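Local coordinates for protein endo-pectate lyase (PDB 3B4N) that probably depolymerises both polygalacturonate and methylated pectins by calcium-dependent eliminative cleavage in an endo mode, on a right-handed parallel beta-helix, at residues S179-I184 and N200-T205; S230-T235 and G261-L266. One frame throughout, in Å; residues are numbered along the deposited sequence.

From the N terminus, the chain passes through 179-184, completes one coil of the parallel beta-helix and returns at 200-205 to lie alongside itself, so interaction 1 closes a loop of 15 intervening residues. Interaction 2 opens only afterwards: 230-235 is met by 261-266 across a longer excursion of 25 residues. The two loops therefore follow in series, neither nested nor crossed. They join because strand 203-207 has strand 233-238 as its other neighbour; Gly201 O accepts from Ser230 OG, and Lys202 NZ reaches Asn232 O. Four successive rungs are thus tied together.

Interaction 1 of 2, residues S179-I184 and N200-T205; sequences SGNCTI and NGKTMT
Cys182 and Thr203 meet in the ladder that joins two successive rungs of the right-handed parallel beta-helix, strands 181-184 and 203-205, whose axes approach to 4.7 Å. Three backbone hydrogen bonds form the regular part: Cys182 N to Thr203 O, Thr205 N to Cys182 O, and Ile184 N to Thr205 O, the last nearly straight at 171°. CA-H...O contacts from Asn181, Met204 and Thr183 supplement them. Where the turn enters the strands, the ladder changes character. Gly180 O takes two donors from the same face of its carbonyl plane, Lys202 N at 2.8 Å and Thr203 N at 3.2 Å, the latter lying well above that plane. The backbone of Gly180 has a positive phi, which favours glycine at this bend.

Apolar contact belongs to the face with Cys182, Ile184 and Met204. Met204 has CG anti to its backbone N (chi1 175°) and bends at its last torsion; its SD lies 4.1 Å from Ile184 CD1, the two side chains meeting at a slant. Cys182 is bound on this face by its disulfide to Cys177, and Leu156 of strand 154-157 packs on both Cys182 and Ile184.

On the opposite face, Thr183 and Thr205 lie side by side and point the same way, a stacking of like residues familiar in beta-helices. Two waters bridge polar atoms on this side. One molecule gives a proton to Asn181 OD1 and is hydrogen-bonded to Thr203 OG1; a second donates to Cys182 O at 3.0 Å and is also hydrogen-bonded to Thr205 OG1, 2.8 Å away.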
ATOM      1  N   SER A 179       0.367  18.051  -2.575  0.50 11.86           N
ATOM      2  CA  SER A 179      -0.223  18.868  -3.623  0.50 11.71           C
ATOM      3  C   SER A 179      -0.266  18.072  -4.911  0.50 12.16           C
ATOM      4  O   SER A 179       0.548  17.174  -5.125  0.50 11.88           O
ATOM      5  CB  SER A 179       0.568  20.168  -3.839  0.50 11.85           C
ATOM      6  OG  SER A 179       1.771  19.934  -4.540  0.50 11.92           O
ATOM      7  N   GLY A 180      -1.241  18.393  -5.750  1.00 11.47           N
ATOM      8  CA  GLY A 180      -1.381  17.725  -7.025  1.00 10.62           C
ATOM      9  C   GLY A 180      -1.559  16.226  -7.024  1.00 12.41           C
ATOM     10  O   GLY A 180      -2.167  15.652  -6.124  1.00 12.90           O
ATOM     11  N   ASN A 181      -1.014  15.596  -8.055  1.00 11.58           N
ATOM     12  CA  ASN A 181      -1.143  14.159  -8.231  1.00 11.45           C
ATOM     13  C   ASN A 181       0.135  13.427  -7.932  1.00 12.43           C
ATOM     14  O   ASN A 181       1.153  13.618  -8.605  1.00 15.36           O
ATOM     15  CB  ASN A 181      -1.589  13.881  -9.651  1.00 12.82           C
ATOM     16  CG  ASN A 181      -2.797  14.691 -10.014  1.00 15.20           C
ATOM     17  OD1 ASN A 181      -3.792  14.701  -9.280  1.00 15.27           O
ATOM     18  ND2 ASN A 181      -2.723  15.395 -11.135  1.00 16.61           N
ATOM     19  N   CYS A 182       0.072  12.574  -6.921  1.00 10.82           N
ATOM     20  CA  CYS A 182       1.232  11.824  -6.505  1.00 11.08           C
ATOM     21  C   CYS A 182       1.021  10.332  -6.651  1.00  9.28           C
ATOM     22  O   CYS A 182      -0.089   9.823  -6.482  1.00 10.19           O
ATOM     23  CB  CYS A 182       1.541  12.094  -5.042  1.00 10.93           C
ATOM     24  SG  CYS A 182       1.437  13.814  -4.452  1.00 15.48           S
ATOM     25  N   THR A 183       2.100   9.641  -6.967  1.00  9.20           N
ATOM     26  CA  THR A 183       2.059   8.198  -7.089  1.00  9.49           C
ATOM     27  C   THR A 183       3.145   7.610  -6.197  1.00 10.52           C
ATOM     28  O   THR A 183       4.292   8.070  -6.188  1.00 10.68           O
ATOM     29  CB  THR A 183       2.251   7.754  -8.552  1.00 11.63           C
ATOM     30  OG1 THR A 183       1.112   8.176  -9.314  1.00 15.02           O
ATOM     31  CG2 THR A 183       2.365   6.245  -8.645  1.00 13.18           C
ATOM     32  N   ILE A 184       2.751   6.614  -5.411  1.00  8.84           N
ATOM     33  CA  ILE A 184       3.640   5.919  -4.488  1.00  8.96           C
ATOM     34  C   ILE A 184       3.638   4.504  -5.052  1.00  8.25           C
ATOM     35  O   ILE A 184       2.701   3.727  -4.857  1.00  8.57           O
ATOM     36  CB  ILE A 184       3.076   6.022  -3.057  1.00  8.77           C
ATOM     37  CG1 ILE A 184       3.020   7.503  -2.648  1.00 10.43           C
ATOM     38  CG2 ILE A 184       3.917   5.204  -2.098  1.00  9.91           C
ATOM     39  CD1 ILE A 184       2.348   7.756  -1.293  1.00 11.32           C
ATOM     40  N   ASN A 200      -2.832  14.840   1.166  1.00  9.17           N
ATOM     41  CA  ASN A 200      -3.077  16.258   1.432  1.00 10.31           C
ATOM     42  C   ASN A 200      -3.055  16.948   0.061  1.00 10.81           C
ATOM     43  O   ASN A 200      -2.900  18.167  -0.020  1.00 12.79           O
ATOM     44  CB  ASN A 200      -1.953  16.876   2.279  1.00  9.50           C
ATOM     45  CG  ASN A 200      -1.943  16.395   3.719  1.00 10.10           C
ATOM     46  OD1 ASN A 200      -0.880  16.228   4.310  1.00 13.57           O
ATOM     47  ND2 ASN A 200      -3.116  16.209   4.300  1.00  9.83           N
ATOM     48  N   GLY A 201      -3.209  16.161  -1.006  1.00  9.88           N
ATOM     49  CA  GLY A 201      -3.171  16.692  -2.362  1.00 10.93           C
ATOM     50  C   GLY A 201      -4.438  16.479  -3.166  1.00 10.18           C
ATOM     51  O   GLY A 201      -5.525  16.456  -2.607  1.00 11.24           O
ATOM     52  N   LYS A 202      -4.304  16.324  -4.485  1.00 11.50           N
ATOM     53  CA  LYS A 202      -5.463  16.135  -5.354  1.00 11.54           C
ATOM     54  C   LYS A 202      -5.783  14.661  -5.574  1.00 11.08           C
ATOM     55  O   LYS A 202      -6.915  14.233  -5.335  1.00 13.03           O
ATOM     56  CB  LYS A 202      -5.229  16.836  -6.700  1.00 12.10           C
ATOM     57  CG  LYS A 202      -6.460  16.942  -7.585  1.00 14.13           C
ATOM     58  CD  LYS A 202      -7.538  17.827  -6.973  1.00 17.10           C
ATOM     59  CE  LYS A 202      -8.686  18.031  -7.948  1.00 16.85           C
ATOM     60  NZ  LYS A 202      -9.899  18.610  -7.290  1.00 17.15           N
ATOM     61  N   THR A 203      -4.810  13.899  -6.065  1.00 10.49           N
ATOM     62  CA  THR A 203      -4.992  12.461  -6.254  1.00 10.42           C
ATOM     63  C   THR A 203      -3.724  11.758  -5.805  1.00 10.78           C
ATOM     64  O   THR A 203      -2.637  12.061  -6.295  1.00 13.04           O
ATOM     65  CB  THR A 203      -5.245  12.055  -7.726  1.00 11.57           C
ATOM     66  OG1 THR A 203      -6.398  12.733  -8.228  1.00 13.31           O
ATOM     67  CG2 THR A 203      -5.524  10.557  -7.809  1.00 12.64           C
ATOM     68  N   MET A 204      -3.863  10.837  -4.857  1.00  8.83           N
ATOM     69  CA  MET A 204      -2.728  10.059  -4.364  1.00  8.91           C
ATOM     70  C   MET A 204      -2.980   8.605  -4.778  1.00  7.92           C
ATOM     71  O   MET A 204      -3.970   7.995  -4.372  1.00  8.90           O
ATOM     72  CB  MET A 204      -2.602  10.191  -2.841  1.00  8.64           C
ATOM     73  CG  MET A 204      -1.501   9.303  -2.253  1.00  8.81           C
ATOM     74  SD  MET A 204      -1.262   9.543  -0.480  1.00 10.05           S
ATOM     75  CE  MET A 204      -2.546   8.468   0.145  1.00 12.01           C
ATOM     76  N   THR A 205      -2.090   8.063  -5.599  1.00  8.05           N
ATOM     77  CA  THR A 205      -2.236   6.704  -6.104  1.00  8.46           C
ATOM     78  C   THR A 205      -1.178   5.766  -5.553  1.00  8.53           C
ATOM     79  O   THR A 205       0.015   6.062  -5.638  1.00 10.33           O
ATOM     80  CB  THR A 205      -2.137   6.695  -7.645  1.00  9.93           C
ATOM     81  OG1 THR A 205      -3.134   7.567  -8.187  1.00 11.69           O
ATOM     82  CG2 THR A 205      -2.341   5.289  -8.202  1.00 10.86           C
TER
HETATM   83  O   HOH W   1      -6.045  14.413 -10.206  1.00 18.15           O
HETATM   84  O   HOH W   2      -2.216  10.151  -8.574  1.00 13.60           O

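Interaction 2 of 2, residues S230-T235 and G261-L266; sequences SKNSTT and GGPRFL
Phe265 meets Ser233 and Thr235 in the ladder between the two strands: Phe265 N donates to Ser233 O at 2.9 Å, and Phe265 O accepts from Thr235 N at the same length. Its CB and ring project to the face shared with Thr234, where Phe265 CD1 comes within 3.5 Å of Ser233 O and 4.0 Å of Thr234 OG1, the ring standing oblique to both oxygens.

Lys231 lies in the turn leading to the strand. Extended beyond CG, its aliphatic chain runs alongside the backbone of the two glycines, CB near Gly262 O and CE 3.5 Å from Gly261 N, a buried atom for which the model offers no partner. The ammonium group passes on to Asn259 O. Next to it, Pro263, whose peptide bond with Gly262 is cis, accepts from Asn232 N through its O, while a water donates to both Asn232 OD1 and Gly262 O.

Arg264 supports the same turn, sending its chain, straight from CG to NE, back alongside it to Ser230. Arg264 NE donates to Ser230 O at 2.9 Å, a bent bond of 139°, with the oxygen at the guanidinium edge and in its plane. Gly261 O sits 3.2 Å above the centre of one face. Asn229 O takes NH2 and Ser253 OG takes NH1, so bonds at all three nitrogens fix the rotation of the group.

Thr235, the third large contributor, has its O 3.5 Å from Leu266 CD1. The side chains of Thr235 and Leu266 share the buried face and both touch Trp251 of strand 246-253, as expected where parallel strands of consecutive coils stack in a right-handed parallel beta-helix.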
ATOM      1  N   SER A 230      -7.091  16.141   2.538  1.00 10.25           N
ATOM      2  CA  SER A 230      -7.561  17.146   1.592  1.00 10.41           C
ATOM      3  C   SER A 230      -8.998  16.849   1.172  1.00 10.38           C
ATOM      4  O   SER A 230      -9.527  15.769   1.453  1.00 10.39           O
ATOM      5  CB  SER A 230      -6.653  17.181   0.363  1.00 12.09           C
ATOM      6  OG  SER A 230      -6.603  15.907  -0.242  1.00 12.42           O
ATOM      7  N   LYS A 231      -9.628  17.816   0.508  1.00 11.73           N
ATOM      8  CA  LYS A 231     -11.005  17.677   0.031  1.00 12.53           C
ATOM      9  C   LYS A 231     -11.039  17.755  -1.497  1.00 10.88           C
ATOM     10  O   LYS A 231     -10.094  18.241  -2.119  1.00 11.78           O
ATOM     11  CB  LYS A 231     -11.896  18.781   0.616  1.00 13.54           C
ATOM     12  CG  LYS A 231     -11.812  18.909   2.130  1.00 16.25           C
ATOM     13  CD  LYS A 231     -12.515  20.163   2.623  1.00 21.03           C
ATOM     14  CE  LYS A 231     -12.220  20.408   4.091  1.00 23.51           C
ATOM     15  NZ  LYS A 231     -12.625  21.783   4.507  1.00 26.37           N
ATOM     16  N   ASN A 232     -12.133  17.279  -2.090  1.00 11.32           N
ATOM     17  CA  ASN A 232     -12.300  17.265  -3.547  1.00 12.86           C
ATOM     18  C   ASN A 232     -11.097  16.501  -4.087  1.00 12.73           C
ATOM     19  O   ASN A 232     -10.501  16.876  -5.100  1.00 13.57           O
ATOM     20  CB  ASN A 232     -12.291  18.704  -4.090  1.00 14.68           C
ATOM     21  CG  ASN A 232     -13.255  19.614  -3.348  1.00 16.64           C
ATOM     22  OD1 ASN A 232     -14.461  19.427  -3.402  1.00 21.30           O
ATOM     23  ND2 ASN A 232     -12.717  20.598  -2.643  1.00 19.66           N
ATOM     24  N   SER A 233     -10.760  15.411  -3.401  1.00 10.90           N
ATOM     25  CA  SER A 233      -9.583  14.628  -3.736  1.00 10.51           C
ATOM     26  C   SER A 233      -9.821  13.133  -3.629  1.00  9.98           C
ATOM     27  O   SER A 233     -10.744  12.683  -2.948  1.00  9.94           O
ATOM     28  CB  SER A 233      -8.450  15.029  -2.804  1.00 10.75           C
ATOM     29  OG  SER A 233      -8.894  14.969  -1.463  1.00  9.80           O
ATOM     30  N   THR A 234      -8.931  12.371  -4.251  1.00  9.50           N
ATOM     31  CA  THR A 234      -9.071  10.927  -4.316  1.00  9.43           C
ATOM     32  C   THR A 234      -7.816  10.155  -3.965  1.00  8.54           C
ATOM     33  O   THR A 234      -6.714  10.565  -4.324  1.00  8.60           O
ATOM     34  CB  THR A 234      -9.432  10.512  -5.762  1.00  8.97           C
ATOM     35  OG1 THR A 234     -10.519  11.326  -6.226  1.00 11.23           O
ATOM     36  CG2 THR A 234      -9.823   9.037  -5.845  1.00 11.30           C
ATOM     37  N   THR A 235      -7.996   9.042  -3.254  1.00  8.13           N
ATOM     38  CA  THR A 235      -6.900   8.127  -2.960  1.00  7.94           C
ATOM     39  C   THR A 235      -7.243   6.882  -3.781  1.00  7.64           C
ATOM     40  O   THR A 235      -8.356   6.354  -3.691  1.00  8.64           O
ATOM     41  CB  THR A 235      -6.808   7.770  -1.471  1.00  7.73           C
ATOM     42  OG1 THR A 235      -6.454   8.948  -0.733  1.00  8.21           O
ATOM     43  CG2 THR A 235      -5.730   6.703  -1.244  1.00  7.87           C
ATOM     44  N   GLY A 261     -14.050  18.491   6.417  1.00 14.66           N
ATOM     45  CA  GLY A 261     -15.085  18.621   5.415  1.00 13.39           C
ATOM     46  C   GLY A 261     -14.837  17.599   4.325  1.00 13.49           C
ATOM     47  O   GLY A 261     -14.028  16.690   4.515  1.00 13.75           O
ATOM     48  N   GLY A 262     -15.518  17.750   3.193  1.00 13.82           N
ATOM     49  CA  GLY A 262     -15.346  16.815   2.095  1.00 14.97           C
ATOM     50  C   GLY A 262     -15.680  17.442   0.759  1.00 14.17           C
ATOM     51  O   GLY A 262     -15.721  18.668   0.643  1.00 16.65           O
ATOM     52  N   PRO A 263     -15.938  16.627  -0.275  1.00 13.27           N
ATOM     53  CA  PRO A 263     -15.924  15.163  -0.213  1.00 12.04           C
ATOM     54  C   PRO A 263     -14.535  14.576  -0.390  1.00 10.77           C
ATOM     55  O   PRO A 263     -13.666  15.195  -1.001  1.00 11.70           O
ATOM     56  CB  PRO A 263     -16.835  14.771  -1.366  1.00 12.11           C
ATOM     57  CG  PRO A 263     -16.505  15.824  -2.397  1.00 13.12           C
ATOM     58  CD  PRO A 263     -16.445  17.097  -1.577  1.00 13.84           C
ATOM     59  N   ARG A 264     -14.328  13.391   0.172  1.00  9.41           N
ATOM     60  CA  ARG A 264     -13.063  12.675   0.010  1.00  9.44           C
ATOM     61  C   ARG A 264     -13.424  11.346  -0.640  1.00  9.99           C
ATOM     62  O   ARG A 264     -14.416  10.708  -0.274  1.00 10.51           O
ATOM     63  CB  ARG A 264     -12.382  12.454   1.354  1.00  8.26           C
ATOM     64  CG  ARG A 264     -12.035  13.756   2.041  1.00  9.73           C
ATOM     65  CD  ARG A 264     -11.135  13.527   3.224  1.00 10.04           C
ATOM     66  NE  ARG A 264     -10.769  14.777   3.881  1.00  9.90           N
ATOM     67  CZ  ARG A 264     -11.196  15.141   5.087  1.00 10.36           C
ATOM     68  NH1 ARG A 264     -12.019  14.360   5.775  1.00 10.60           N
ATOM     69  NH2 ARG A 264     -10.767  16.270   5.627  1.00 12.38           N
ATOM     70  N   PHE A 265     -12.621  10.926  -1.610  1.00  8.42           N
ATOM     71  CA  PHE A 265     -12.909   9.705  -2.328  1.00  7.91           C
ATOM     72  C   PHE A 265     -11.839   8.651  -2.237  1.00  6.85           C
ATOM     73  O   PHE A 265     -10.650   8.957  -2.178  1.00  7.92           O
ATOM     74  CB  PHE A 265     -13.147  10.009  -3.807  1.00  8.52           C
ATOM     75  CG  PHE A 265     -14.209  11.032  -4.048  1.00  9.99           C
ATOM     76  CD1 PHE A 265     -13.868  12.335  -4.389  1.00 12.17           C
ATOM     77  CD2 PHE A 265     -15.552  10.689  -3.945  1.00 10.58           C
ATOM     78  CE1 PHE A 265     -14.859  13.290  -4.629  1.00 12.61           C
ATOM     79  CE2 PHE A 265     -16.545  11.633  -4.183  1.00 11.27           C
ATOM     80  CZ  PHE A 265     -16.196  12.933  -4.526  1.00 12.98           C
ATOM     81  N   LEU A 266     -12.280   7.405  -2.219  1.00  7.71           N
ATOM     82  CA  LEU A 266     -11.369   6.273  -2.223  1.00  7.55           C
ATOM     83  C   LEU A 266     -11.767   5.401  -3.411  1.00  8.62           C
ATOM     84  O   LEU A 266     -12.950   5.116  -3.615  1.00 11.17           O
ATOM     85  CB  LEU A 266     -11.482   5.453  -0.937  1.00  9.14           C
ATOM     86  CG  LEU A 266     -10.745   4.105  -0.991  1.00  9.62           C
ATOM     87  CD1 LEU A 266      -9.235   4.346  -1.018  1.00 10.89           C
ATOM     88  CD2 LEU A 266     -11.136   3.246   0.205  1.00  9.71           C
TER
HETATM   89  O   HOH W   3     -16.543  20.530  -1.500  1.00 29.97           O